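Local coordinates for phage tail sheath protein (Desulfitobacterium hafniense, PDB 3HXL) that probably assembles, as a member of the myovirus tail sheath family, into the contractile sheath that surrounds a phage tail tube, at residues Y65-A70 against L74-L79; V183-Y188 against D210-T215; A194-D199 against T217-R222; R222-E227 against V349-N354. All coordinates share one frame; numbering follows the deposited sequence.

Interaction 1 of 4, residues Y65-A70 against L74-L79; sequences YSIMDA and LINEAL
Ile-67 is the residue of the 65-70 loop that reaches across to helix 73-78, and nearly all of the contact follows its longer branch to Asn-76 and Ile-75. Its CB leaves the main chain pointing neither at the helix nor away from it. The turn inward comes one bond later, with CG1 anti to the backbone N (chi1 -173°), and this carries CG1 against the terminal amide of Asn-76. At the tip, CD1 folds onto the helix surface, 3.9 Å from the CA of Asn-76 and 4.1 Å from the CB of Asn-76. The same methyl also comes within 4.3 Å of Ile-75 CG2, which adds a thinner apolar touch. The Ile-67 and Asn-76 side chains cross at about a right angle, and the CB of Asn-76 also lies 3.9 Å from the carbonyl O of Ile-67.

The loop is held in shape by its own bonds. Ser-66 to Asp-69 forms a type I beta turn, closed by Asp-69 N to Ser-66 O at 2.9 Å. The Asp-69 carboxylate then turns back: its OD2 takes the Ser-66 N-H at 2.7 Å, nearly straight at 168°, on the anti side and well out of the carboxylate plane. Ile-67 is thus one of the two central residues of a firmly tied turn. Ile-75 continues inward to Leu-40, Leu-85 and Leu-87, so the loop rests on the outer flank of a short helix whose inner side packs on strands 35-40 and 84-89, as in layered alpha/beta folds.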
loop_
_atom_site.group_PDB
_atom_site.type_symbol
_atom_site.label_atom_id
_atom_site.label_comp_id
_atom_site.label_asym_id
_atom_site.label_seq_id
_atom_site.Cartn_x
_atom_site.Cartn_y
_atom_site.Cartn_z
ATOM N N TYR A 65 -14.843 -9.806 6.602
ATOM C CA TYR A 65 -14.318 -9.895 7.957
ATOM C C TYR A 65 -14.291 -8.504 8.569
ATOM O O TYR A 65 -14.407 -7.504 7.862
ATOM C CB TYR A 65 -12.895 -10.454 7.936
ATOM C CG TYR A 65 -12.795 -11.942 7.713
ATOM C CD1 TYR A 65 -13.073 -12.841 8.743
ATOM C CD2 TYR A 65 -12.378 -12.454 6.487
ATOM C CE1 TYR A 65 -12.929 -14.211 8.560
ATOM C CE2 TYR A 65 -12.232 -13.822 6.292
ATOM C CZ TYR A 65 -12.504 -14.693 7.331
ATOM O OH TYR A 65 -12.330 -16.042 7.144
ATOM N N SER A 66 -14.145 -8.449 9.888
ATOM C CA SER A 66 -14.071 -7.175 10.598
ATOM C C SER A 66 -12.603 -6.750 10.611
ATOM O O SER A 66 -11.716 -7.594 10.541
ATOM C CB SER A 66 -14.568 -7.342 12.036
ATOM O OG SER A 66 -14.288 -6.179 12.797
ATOM N N ILE A 67 -12.353 -5.449 10.699
ATOM C CA ILE A 67 -10.991 -4.936 10.724
ATOM C C ILE A 67 -10.218 -5.540 11.893
ATOM O O ILE A 67 -8.988 -5.579 11.885
ATOM C CB ILE A 67 -10.977 -3.387 10.842
ATOM C CG1 ILE A 67 -9.552 -2.850 10.697
ATOM C CG2 ILE A 67 -11.573 -2.954 12.168
ATOM C CD1 ILE A 67 -8.993 -2.935 9.287
HETATM N N MSE A 68 -10.936 -6.038 12.891
HETATM C CA MSE A 68 -10.273 -6.621 14.046
HETATM C C MSE A 68 -10.144 -8.123 14.028
HETATM O O MSE A 68 -9.491 -8.697 14.899
HETATM C CB MSE A 68 -10.971 -6.185 15.318
HETATM C CG MSE A 68 -10.688 -4.748 15.639
HETATM SE SE MSE A 68 -12.007 -4.090 16.798
HETATM C CE MSE A 68 -13.436 -3.987 15.499
ATOM N N ASP A 69 -10.773 -8.772 13.060
ATOM C CA ASP A 69 -10.639 -10.214 12.976
ATOM C C ASP A 69 -9.178 -10.475 12.599
ATOM O O ASP A 69 -8.619 -9.795 11.735
ATOM C CB ASP A 69 -11.582 -10.801 11.918
ATOM C CG ASP A 69 -13.040 -10.835 12.378
ATOM O OD1 ASP A 69 -13.294 -11.170 13.552
ATOM O OD2 ASP A 69 -13.933 -10.542 11.557
ATOM N N ALA A 70 -8.568 -11.447 13.269
ATOM C CA ALA A 70 -7.176 -11.820 13.037
ATOM C C ALA A 70 -6.849 -11.980 11.563
ATOM O O ALA A 70 -5.722 -11.724 11.134
ATOM C CB ALA A 70 -6.860 -13.120 13.774
ATOM N N LEU A 74 -2.935 -7.769 8.726
ATOM C CA LEU A 74 -2.026 -6.983 7.887
ATOM C C LEU A 74 -2.659 -5.723 7.315
ATOM O O LEU A 74 -1.988 -4.699 7.144
ATOM C CB LEU A 74 -1.470 -7.842 6.744
ATOM C CG LEU A 74 -0.741 -9.117 7.185
ATOM C CD1 LEU A 74 -0.161 -9.836 5.963
ATOM C CD2 LEU A 74 0.358 -8.762 8.161
ATOM N N ILE A 75 -3.950 -5.794 7.011
ATOM C CA ILE A 75 -4.655 -4.643 6.477
ATOM C C ILE A 75 -4.733 -3.592 7.588
ATOM O O ILE A 75 -4.518 -2.404 7.357
ATOM C CB ILE A 75 -6.065 -5.056 5.999
ATOM C CG1 ILE A 75 -5.926 -5.975 4.778
ATOM C CG2 ILE A 75 -6.897 -3.824 5.644
ATOM C CD1 ILE A 75 -7.221 -6.579 4.298
ATOM N N ASN A 76 -5.020 -4.055 8.798
ATOM C CA ASN A 76 -5.113 -3.178 9.959
ATOM C C ASN A 76 -3.765 -2.480 10.178
ATOM O O ASN A 76 -3.709 -1.261 10.329
ATOM C CB ASN A 76 -5.520 -4.004 11.191
ATOM C CG ASN A 76 -5.624 -3.165 12.460
ATOM O OD1 ASN A 76 -4.718 -3.163 13.301
ATOM N ND2 ASN A 76 -6.723 -2.445 12.596
ATOM N N GLU A 77 -2.677 -3.245 10.161
ATOM C CA GLU A 77 -1.350 -2.677 10.375
ATOM C C GLU A 77 -0.918 -1.672 9.308
ATOM O O GLU A 77 -0.358 -0.627 9.629
ATOM C CB GLU A 77 -0.309 -3.799 10.486
ATOM C CG GLU A 77 -0.597 -4.774 11.622
ATOM C CD GLU A 77 -0.782 -4.067 12.961
ATOM O OE1 GLU A 77 0.211 -3.532 13.499
ATOM O OE2 GLU A 77 -1.924 -4.040 13.468
ATOM N N ALA A 78 -1.176 -1.986 8.042
ATOM C CA ALA A 78 -0.801 -1.096 6.952
ATOM C C ALA A 78 -1.523 0.241 7.059
ATOM O O ALA A 78 -0.973 1.281 6.711
ATOM C CB ALA A 78 -1.127 -1.739 5.609
ATOM N N LEU A 79 -2.759 0.207 7.533
ATOM C CA LEU A 79 -3.529 1.433 7.646
ATOM C C LEU A 79 -3.324 2.197 8.950
ATOM O O LEU A 79 -4.040 3.160 9.220
ATOM C CB LEU A 79 -5.012 1.137 7.399
ATOM C CG LEU A 79 -5.273 0.884 5.898
ATOM C CD1 LEU A 79 -6.666 0.325 5.676
ATOM C CD2 LEU A 79 -5.081 2.184 5.124
#

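Interaction 2 of 4, residues V183-Y188 against D210-T215; sequences VTNQAY and DALKAT
Leu-212 and Tyr-188 supply the apolar heart of this contact, in the form of a CH-pi interaction. Leu-212 CD1 sits over one face of the Tyr-188 ring, 3.6 Å from the centroid and only 12° off the ring normal, so the methyl lies over the middle of the ring. The other methyl works further back on the same residue: Leu-212 CD2 is 3.6 Å from Tyr-188 CG and 3.7 Å from Tyr-188 CB. The leucine fork therefore straddles the base and the middle of the ring, with the two side chains crossing at about a right angle. What aims the fork is the leucine's first torsion, which sets CG opposite the carbonyl carbon (chi1 -76°).

Van der Waals contact with a polar group comes from Asn-185, one turn before Tyr-188. Its ND2 lies 4.0 Å from Leu-212 CD1, and its amide flanks the leucine on the more exposed side.

The hydrogen bonds and charges nearby serve each helix separately rather than the contact. Thr-184 is the N-cap of helix 185-195, its OG1 accepting from Gln-186 N at 3.3 Å and 166°. On the partner helix, Lys-213 NZ and Asp-210 OD1 form a salt bridge at 3.6 Å. Outside the two segments, Glu-236 gives the lysine a second carboxylate partner, and Asp-209 OD1, just before that helix, accepts from Leu-212 N.

Two helix beginnings thus pack together in the subtilisin-like domain, where helix 210-227 is the connection of a beta-alpha-beta unit between the parallel neighbouring strands 202-204 and 232-236.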
loop_
_atom_site.group_PDB
_atom_site.type_symbol
_atom_site.label_atom_id
_atom_site.label_comp_id
_atom_site.label_asym_id
_atom_site.label_seq_id
_atom_site.Cartn_x
_atom_site.Cartn_y
_atom_site.Cartn_z
ATOM N N VAL A 183 -1.544 -20.554 -3.696
ATOM C CA VAL A 183 -1.263 -19.486 -4.638
ATOM C C VAL A 183 -0.009 -19.786 -5.449
ATOM O O VAL A 183 0.937 -20.395 -4.949
ATOM C CB VAL A 183 -1.071 -18.147 -3.905
ATOM C CG1 VAL A 183 0.173 -18.206 -3.036
ATOM C CG2 VAL A 183 -0.981 -17.014 -4.905
ATOM N N THR A 184 -0.015 -19.356 -6.705
ATOM C CA THR A 184 1.121 -19.553 -7.597
ATOM C C THR A 184 1.939 -18.268 -7.627
ATOM O O THR A 184 1.382 -17.175 -7.542
ATOM C CB THR A 184 0.654 -19.876 -9.033
ATOM O OG1 THR A 184 1.786 -19.899 -9.913
ATOM C CG2 THR A 184 -0.342 -18.830 -9.521
ATOM N N ASN A 185 3.256 -18.392 -7.742
ATOM C CA ASN A 185 4.107 -17.206 -7.778
ATOM C C ASN A 185 3.737 -16.302 -8.953
ATOM O O ASN A 185 4.047 -15.109 -8.953
ATOM C CB ASN A 185 5.588 -17.607 -7.837
ATOM C CG ASN A 185 6.178 -17.857 -6.453
ATOM O OD1 ASN A 185 7.342 -18.240 -6.314
ATOM N ND2 ASN A 185 5.372 -17.630 -5.419
ATOM N N GLN A 186 3.050 -16.872 -9.937
ATOM C CA GLN A 186 2.617 -16.123 -11.111
ATOM C C GLN A 186 1.544 -15.110 -10.703
ATOM O O GLN A 186 1.359 -14.083 -11.358
ATOM C CB GLN A 186 2.070 -17.089 -12.164
ATOM C CG GLN A 186 1.523 -16.451 -13.437
ATOM C CD GLN A 186 2.539 -15.599 -14.175
ATOM O OE1 GLN A 186 3.748 -15.780 -14.035
ATOM N NE2 GLN A 186 2.046 -14.672 -14.986
ATOM N N ALA A 187 0.839 -15.406 -9.615
ATOM C CA ALA A 187 -0.200 -14.506 -9.123
ATOM C C ALA A 187 0.437 -13.172 -8.734
ATOM O O ALA A 187 -0.193 -12.120 -8.835
ATOM C CB ALA A 187 -0.903 -15.125 -7.920
ATOM N N TYR A 188 1.686 -13.225 -8.283
ATOM C CA TYR A 188 2.401 -12.014 -7.892
ATOM C C TYR A 188 2.800 -11.202 -9.113
ATOM O O TYR A 188 3.019 -9.993 -9.028
ATOM C CB TYR A 188 3.639 -12.353 -7.068
ATOM C CG TYR A 188 3.319 -12.760 -5.650
ATOM C CD1 TYR A 188 3.005 -14.084 -5.335
ATOM C CD2 TYR A 188 3.316 -11.819 -4.622
ATOM C CE1 TYR A 188 2.699 -14.459 -4.028
ATOM C CE2 TYR A 188 3.009 -12.183 -3.312
ATOM C CZ TYR A 188 2.704 -13.501 -3.023
ATOM O OH TYR A 188 2.414 -13.864 -1.733
ATOM N N ASP A 210 12.189 -15.985 -0.955
ATOM C CA ASP A 210 13.370 -15.321 -1.513
ATOM C C ASP A 210 13.254 -14.973 -2.997
ATOM O O ASP A 210 13.757 -13.938 -3.438
ATOM C CB ASP A 210 14.624 -16.172 -1.289
ATOM C CG ASP A 210 14.957 -16.348 0.182
ATOM O OD1 ASP A 210 14.992 -15.334 0.915
ATOM O OD2 ASP A 210 15.196 -17.499 0.605
ATOM N N ALA A 211 12.603 -15.840 -3.767
ATOM C CA ALA A 211 12.425 -15.604 -5.195
ATOM C C ALA A 211 11.553 -14.373 -5.428
ATOM O O ALA A 211 11.826 -13.565 -6.318
ATOM C CB ALA A 211 11.791 -16.824 -5.856
ATOM N N LEU A 212 10.496 -14.235 -4.630
ATOM C CA LEU A 212 9.599 -13.094 -4.758
ATOM C C LEU A 212 10.310 -11.802 -4.390
ATOM O O LEU A 212 10.099 -10.766 -5.021
ATOM C CB LEU A 212 8.368 -13.270 -3.861
ATOM C CG LEU A 212 7.318 -14.260 -4.356
ATOM C CD1 LEU A 212 6.192 -14.371 -3.338
ATOM C CD2 LEU A 212 6.782 -13.789 -5.702
ATOM N N LYS A 213 11.149 -11.867 -3.363
ATOM C CA LYS A 213 11.886 -10.694 -2.918
ATOM C C LYS A 213 12.780 -10.174 -4.043
ATOM O O LYS A 213 12.890 -8.967 -4.245
ATOM C CB LYS A 213 12.740 -11.032 -1.696
ATOM C CG LYS A 213 11.948 -11.450 -0.465
ATOM C CD LYS A 213 12.895 -11.812 0.669
ATOM C CE LYS A 213 12.199 -12.592 1.770
ATOM N NZ LYS A 213 13.155 -12.960 2.852
ATOM N N ALA A 214 13.411 -11.088 -4.777
ATOM C CA ALA A 214 14.291 -10.692 -5.868
ATOM C C ALA A 214 13.482 -10.018 -6.962
ATOM O O ALA A 214 13.891 -8.996 -7.512
ATOM C CB ALA A 214 15.025 -11.916 -6.425
ATOM N N THR A 215 12.326 -10.590 -7.270
ATOM C CA THR A 215 11.455 -10.034 -8.296
ATOM C C THR A 215 10.965 -8.642 -7.895
ATOM O O THR A 215 10.975 -7.720 -8.711
ATOM C CB THR A 215 10.249 -10.962 -8.553
ATOM O OG1 THR A 215 10.706 -12.172 -9.177
ATOM C CG2 THR A 215 9.231 -10.289 -9.462
#

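Interaction 3 of 4, residues A194-D199 against T217-R222; sequences AVEIFD and TAFAKR
The Phe-219 ring and the Arg-222 guanidinium both offer an edge to Glu-196. At the ring, Glu-196 OE1 lies near the plane, 4.0 Å from Phe-219 CE1, while Val-195 CG1 approaches Phe-219 CZ obliquely, also at 4.0 Å. At the guanidinium, the carboxylate meets the end formed by NH1 and NH2, its plane turned 54° from that of the arginine. Two weak hydrogen bonds make up this salt bridge: Arg-222 NH1 to Glu-196 OE1 at 3.3 Å, and Arg-222 NH2 to Glu-196 OE2 at 3.4 Å. Both are fairly straight (161° and 164°), so length rather than direction makes them weak. The extended glutamate chain spans the gap, and the arginine answers from a chain bent at chi3.

The polar pair forms the more exposed border of the contact, with the buried Val-195 and Phe-219 beside it. Lys-229 NZ donates to the carbonyl oxygens of Glu-196 and Phe-198 and ties down the type I turn from Val-195 to Phe-198. Val-195 also touches Met-50 and Phe-200, Phe-198 packs on Leu-86 of strand 84-89, and Ala-220 rests on Val-233 of strand 232-236.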
loop_
_atom_site.group_PDB
_atom_site.type_symbol
_atom_site.label_atom_id
_atom_site.label_comp_id
_atom_site.label_asym_id
_atom_site.label_seq_id
_atom_site.Cartn_x
_atom_site.Cartn_y
_atom_site.Cartn_z
ATOM N N ALA A 194 -0.825 -5.063 -12.326
ATOM C CA ALA A 194 -1.994 -4.267 -11.972
ATOM C C ALA A 194 -1.647 -3.031 -11.151
ATOM O O ALA A 194 -2.196 -1.956 -11.376
ATOM C CB ALA A 194 -2.990 -5.124 -11.211
ATOM N N VAL A 195 -0.738 -3.183 -10.194
ATOM C CA VAL A 195 -0.367 -2.055 -9.351
ATOM C C VAL A 195 0.420 -0.996 -10.116
ATOM O O VAL A 195 0.320 0.197 -9.826
ATOM C CB VAL A 195 0.464 -2.511 -8.129
ATOM C CG1 VAL A 195 1.857 -2.962 -8.565
ATOM C CG2 VAL A 195 0.550 -1.378 -7.120
ATOM N N GLU A 196 1.193 -1.436 -11.104
ATOM C CA GLU A 196 2.003 -0.524 -11.898
ATOM C C GLU A 196 1.182 0.578 -12.554
ATOM O O GLU A 196 1.700 1.647 -12.870
ATOM C CB GLU A 196 2.757 -1.297 -12.980
ATOM C CG GLU A 196 4.025 -0.604 -13.413
ATOM C CD GLU A 196 4.683 -1.272 -14.598
ATOM O OE1 GLU A 196 4.761 -2.520 -14.611
ATOM O OE2 GLU A 196 5.133 -0.541 -15.506
ATOM N N ILE A 197 -0.100 0.313 -12.760
ATOM C CA ILE A 197 -0.984 1.279 -13.390
ATOM C C ILE A 197 -1.573 2.266 -12.380
ATOM O O ILE A 197 -2.125 3.294 -12.764
ATOM C CB ILE A 197 -2.117 0.549 -14.134
ATOM C CG1 ILE A 197 -1.510 -0.445 -15.134
ATOM C CG2 ILE A 197 -2.979 1.550 -14.890
ATOM C CD1 ILE A 197 -2.517 -1.395 -15.738
ATOM N N PHE A 198 -1.454 1.957 -11.092
ATOM C CA PHE A 198 -1.977 2.839 -10.050
ATOM C C PHE A 198 -0.906 3.802 -9.561
ATOM O O PHE A 198 0.284 3.605 -9.797
ATOM C CB PHE A 198 -2.468 2.040 -8.833
ATOM C CG PHE A 198 -3.830 1.424 -9.005
ATOM C CD1 PHE A 198 -3.999 0.259 -9.750
ATOM C CD2 PHE A 198 -4.946 2.004 -8.403
ATOM C CE1 PHE A 198 -5.263 -0.321 -9.892
ATOM C CE2 PHE A 198 -6.211 1.436 -8.539
ATOM C CZ PHE A 198 -6.372 0.270 -9.285
ATOM N N ASP A 199 -1.332 4.868 -8.898
ATOM C CA ASP A 199 -0.367 5.780 -8.321
ATOM C C ASP A 199 -0.275 5.324 -6.872
ATOM O O ASP A 199 -1.297 5.125 -6.210
ATOM C CB ASP A 199 -0.838 7.230 -8.425
ATOM C CG ASP A 199 -0.622 7.806 -9.819
ATOM O OD1 ASP A 199 0.489 7.619 -10.371
ATOM O OD2 ASP A 199 -1.550 8.446 -10.358
ATOM N N THR A 217 12.432 -6.616 -5.932
ATOM C CA THR A 217 13.601 -5.735 -5.952
ATOM C C THR A 217 13.839 -5.249 -7.381
ATOM O O THR A 217 14.094 -4.067 -7.604
ATOM C CB THR A 217 14.862 -6.465 -5.427
ATOM O OG1 THR A 217 14.662 -6.829 -4.054
ATOM C CG2 THR A 217 16.093 -5.563 -5.525
ATOM N N ALA A 218 13.743 -6.158 -8.350
ATOM C CA ALA A 218 13.933 -5.792 -9.747
ATOM C C ALA A 218 12.816 -4.844 -10.180
ATOM O O ALA A 218 13.046 -3.873 -10.906
ATOM C CB ALA A 218 13.937 -7.046 -10.635
ATOM N N PHE A 219 11.602 -5.142 -9.730
ATOM C CA PHE A 219 10.430 -4.332 -10.041
ATOM C C PHE A 219 10.678 -2.889 -9.601
ATOM O O PHE A 219 10.447 -1.949 -10.361
ATOM C CB PHE A 219 9.205 -4.898 -9.315
ATOM C CG PHE A 219 7.942 -4.115 -9.537
ATOM C CD1 PHE A 219 7.245 -4.210 -10.736
ATOM C CD2 PHE A 219 7.444 -3.280 -8.533
ATOM C CE1 PHE A 219 6.069 -3.487 -10.937
ATOM C CE2 PHE A 219 6.269 -2.553 -8.724
ATOM C CZ PHE A 219 5.578 -2.655 -9.926
ATOM N N ALA A 220 11.156 -2.723 -8.373
ATOM C CA ALA A 220 11.432 -1.394 -7.836
ATOM C C ALA A 220 12.458 -0.642 -8.682
ATOM O O ALA A 220 12.277 0.537 -8.991
ATOM C CB ALA A 220 11.924 -1.509 -6.395
ATOM N N LYS A 221 13.534 -1.325 -9.063
ATOM C CA LYS A 221 14.582 -0.694 -9.863
ATOM C C LYS A 221 14.065 -0.225 -11.215
ATOM O O LYS A 221 14.431 0.856 -11.692
ATOM C CB LYS A 221 15.749 -1.664 -10.081
ATOM C CG LYS A 221 16.528 -2.032 -8.826
ATOM C CD LYS A 221 17.622 -3.057 -9.145
ATOM C CE LYS A 221 18.430 -3.441 -7.911
ATOM N NZ LYS A 221 19.373 -4.573 -8.185
ATOM N N ARG A 222 13.208 -1.037 -11.831
ATOM C CA ARG A 222 12.663 -0.697 -13.138
ATOM C C ARG A 222 11.762 0.529 -13.067
ATOM O O ARG A 222 11.924 1.480 -13.838
ATOM C CB ARG A 222 11.885 -1.882 -13.727
ATOM C CG ARG A 222 11.345 -1.608 -15.126
ATOM C CD ARG A 222 10.899 -2.892 -15.814
ATOM N NE ARG A 222 9.863 -3.603 -15.060
ATOM C CZ ARG A 222 8.592 -3.223 -14.980
ATOM N NH1 ARG A 222 7.735 -3.942 -14.270
ATOM N NH2 ARG A 222 8.175 -2.133 -15.612
#

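Interaction 4 of 4, residues R222-E227 against V349-N354; sequences RLRDDE and VLDGIN
Arg-224 sets CG beside the backbone N, runs straight through chi2 and bends at chi3 (61°), which brings the NH1/NH2 end of its guanidinium up to Asp-351, although its CB does not point at helix 344-364. Asp-351 does point across, and its chi1 of -72°, with CG opposite the carbonyl carbon, presents both OD1 and OD2 to the two arginine nitrogens.

The grip is end-on and two-pronged, one nitrogen to each oxygen. Arg-224 NH1 donates to Asp-351 OD2 at 2.8 Å, nearly straight, with the oxygen close to the guanidinium plane. Arg-224 NH2 reaches Asp-351 OD1 at 3.0 Å but bends to 137°, and there the oxygen is tilted from that plane. Both oxygens are met on the syn side, yet the two flat groups are turned well away from coplanarity, which goes with one bond being straighter than the other.

This bidentate salt bridge joins two regions of the sheath protein, the subtilisin-like domain (helix 210-227) and the C-terminal domain (helix 344-364). Both charged residues are buried, so each probably depends on the other for much of its electrostatic compensation. Arg-224 NH1 has a further acceptor in the carbonyl O of Ile-231, which helps to fix the guanidinium's rotation. Asn-354 ND2, one turn further along helix 344-364, also bonds the carbonyl O of Gly-228.

Helix 210-227 widens here into a pi-type turn at 223-227, with a weak bond from Glu-227 N to Arg-222 O at 3.0 Å. Across this wider turn Arg-222 NH2 makes a weak salt bridge to Glu-227 OE2 at 3.3 Å.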
loop_
_atom_site.group_PDB
_atom_site.type_symbol
_atom_site.label_atom_id
_atom_site.label_comp_id
_atom_site.label_asym_id
_atom_site.label_seq_id
_atom_site.Cartn_x
_atom_site.Cartn_y
_atom_site.Cartn_z
ATOM N N ARG A 222 13.208 -1.037 -11.831
ATOM C CA ARG A 222 12.663 -0.697 -13.138
ATOM C C ARG A 222 11.762 0.529 -13.067
ATOM O O ARG A 222 11.924 1.480 -13.838
ATOM C CB ARG A 222 11.885 -1.882 -13.727
ATOM C CG ARG A 222 11.345 -1.608 -15.126
ATOM C CD ARG A 222 10.899 -2.892 -15.814
ATOM N NE ARG A 222 9.863 -3.603 -15.060
ATOM C CZ ARG A 222 8.592 -3.223 -14.980
ATOM N NH1 ARG A 222 7.735 -3.942 -14.270
ATOM N NH2 ARG A 222 8.175 -2.133 -15.612
ATOM N N LEU A 223 10.803 0.522 -12.149
ATOM C CA LEU A 223 9.933 1.685 -12.044
ATOM C C LEU A 223 10.725 2.940 -11.686
ATOM O O LEU A 223 10.615 3.961 -12.364
ATOM C CB LEU A 223 8.822 1.456 -11.010
ATOM C CG LEU A 223 7.491 0.906 -11.545
ATOM C CD1 LEU A 223 7.674 -0.510 -12.093
ATOM C CD2 LEU A 223 6.465 0.899 -10.416
ATOM N N ARG A 224 11.544 2.856 -10.641
ATOM C CA ARG A 224 12.319 4.013 -10.192
ATOM C C ARG A 224 13.325 4.593 -11.176
ATOM O O ARG A 224 13.341 5.803 -11.433
ATOM C CB ARG A 224 13.080 3.692 -8.899
ATOM C CG ARG A 224 12.218 3.426 -7.687
ATOM C CD ARG A 224 13.093 3.138 -6.475
ATOM N NE ARG A 224 13.947 4.276 -6.160
ATOM C CZ ARG A 224 13.561 5.324 -5.436
ATOM N NH1 ARG A 224 12.332 5.371 -4.939
ATOM N NH2 ARG A 224 14.396 6.343 -5.236
ATOM N N ASP A 225 14.168 3.739 -11.737
ATOM C CA ASP A 225 15.201 4.244 -12.616
ATOM C C ASP A 225 15.023 4.096 -14.115
ATOM O O ASP A 225 15.779 4.681 -14.886
ATOM C CB ASP A 225 16.536 3.673 -12.149
ATOM C CG ASP A 225 16.797 3.985 -10.675
ATOM O OD1 ASP A 225 16.426 5.099 -10.236
ATOM O OD2 ASP A 225 17.365 3.136 -9.966
ATOM N N ASP A 226 14.013 3.347 -14.538
ATOM C CA ASP A 226 13.782 3.193 -15.970
ATOM C C ASP A 226 12.474 3.857 -16.390
ATOM O O ASP A 226 12.316 4.264 -17.544
ATOM C CB ASP A 226 13.765 1.711 -16.358
ATOM C CG ASP A 226 15.090 1.025 -16.093
ATOM O OD1 ASP A 226 16.145 1.622 -16.394
ATOM O OD2 ASP A 226 15.082 -0.119 -15.598
ATOM N N GLU A 227 11.541 3.978 -15.449
ATOM C CA GLU A 227 10.242 4.579 -15.736
ATOM C C GLU A 227 10.076 5.947 -15.070
ATOM O O GLU A 227 9.142 6.686 -15.384
ATOM C CB GLU A 227 9.117 3.655 -15.254
ATOM C CG GLU A 227 9.322 2.169 -15.554
ATOM C CD GLU A 227 8.975 1.784 -16.980
ATOM O OE1 GLU A 227 9.408 2.490 -17.913
ATOM O OE2 GLU A 227 8.276 0.762 -17.167
ATOM N N VAL A 349 12.234 13.054 -0.030
ATOM C CA VAL A 349 12.358 14.389 -0.600
ATOM C C VAL A 349 12.769 14.336 -2.071
ATOM O O VAL A 349 12.239 15.088 -2.897
ATOM C CB VAL A 349 13.340 15.271 0.200
ATOM C CG1 VAL A 349 14.680 14.597 0.331
ATOM C CG2 VAL A 349 13.480 16.625 -0.489
ATOM N N LEU A 350 13.684 13.434 -2.409
ATOM C CA LEU A 350 14.131 13.302 -3.788
ATOM C C LEU A 350 13.041 12.707 -4.678
ATOM O O LEU A 350 12.857 13.148 -5.818
ATOM C CB LEU A 350 15.402 12.455 -3.859
ATOM C CG LEU A 350 16.621 13.034 -3.138
ATOM C CD1 LEU A 350 17.840 12.184 -3.460
ATOM C CD2 LEU A 350 16.864 14.480 -3.584
ATOM N N ASP A 351 12.317 11.706 -4.175
ATOM C CA ASP A 351 11.232 11.119 -4.962
ATOM C C ASP A 351 10.155 12.190 -5.146
ATOM O O ASP A 351 9.479 12.246 -6.178
ATOM C CB ASP A 351 10.635 9.888 -4.261
ATOM C CG ASP A 351 11.570 8.686 -4.283
ATOM O OD1 ASP A 351 12.667 8.782 -4.877
ATOM O OD2 ASP A 351 11.205 7.637 -3.701
ATOM N N GLY A 352 10.003 13.046 -4.138
ATOM C CA GLY A 352 9.019 14.114 -4.226
ATOM C C GLY A 352 9.387 15.090 -5.327
ATOM O O GLY A 352 8.534 15.532 -6.101
ATOM N N ILE A 353 10.668 15.436 -5.393
ATOM C CA ILE A 353 11.150 16.352 -6.419
ATOM C C ILE A 353 10.901 15.727 -7.781
ATOM O O ILE A 353 10.395 16.379 -8.699
ATOM C CB ILE A 353 12.656 16.626 -6.254
ATOM C CG1 ILE A 353 12.887 17.511 -5.025
ATOM C CG2 ILE A 353 13.214 17.289 -7.510
ATOM C CD1 ILE A 353 14.352 17.752 -4.712
ATOM N N ASN A 354 11.255 14.454 -7.908
ATOM C CA ASN A 354 11.062 13.740 -9.165
ATOM C C ASN A 354 9.596 13.694 -9.572
ATOM O O ASN A 354 9.210 14.246 -10.599
ATOM C CB ASN A 354 11.560 12.303 -9.054
ATOM C CG ASN A 354 11.419 11.546 -10.361
ATOM O OD1 ASN A 354 12.334 11.529 -11.181
ATOM N ND2 ASN A 354 10.256 10.942 -10.572
#

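In the fold
Helix 210-227 is the common thread of interactions 2, 3 and 4, met in that order along its length. Interactions 2 and 3 hold the same helix pair, 185-195 with 210-227, at points about 14 Å apart between centres; the first is mostly buried and mainly apolar, the second partly buried and edged by charge. Interaction 4 is buried too, but its two segments meet through a charged, hydrogen-bonded pair, and it alone leaves the subtilisin-like range to reach the C-terminal one. It shares Arg-222 with interaction 3, and Glu-196 CG touches Leu-223 CD1 at 3.9 Å. Interaction 1 stands apart, a local, partly buried loop-to-helix contact about 23 Å from interaction 2 between centres.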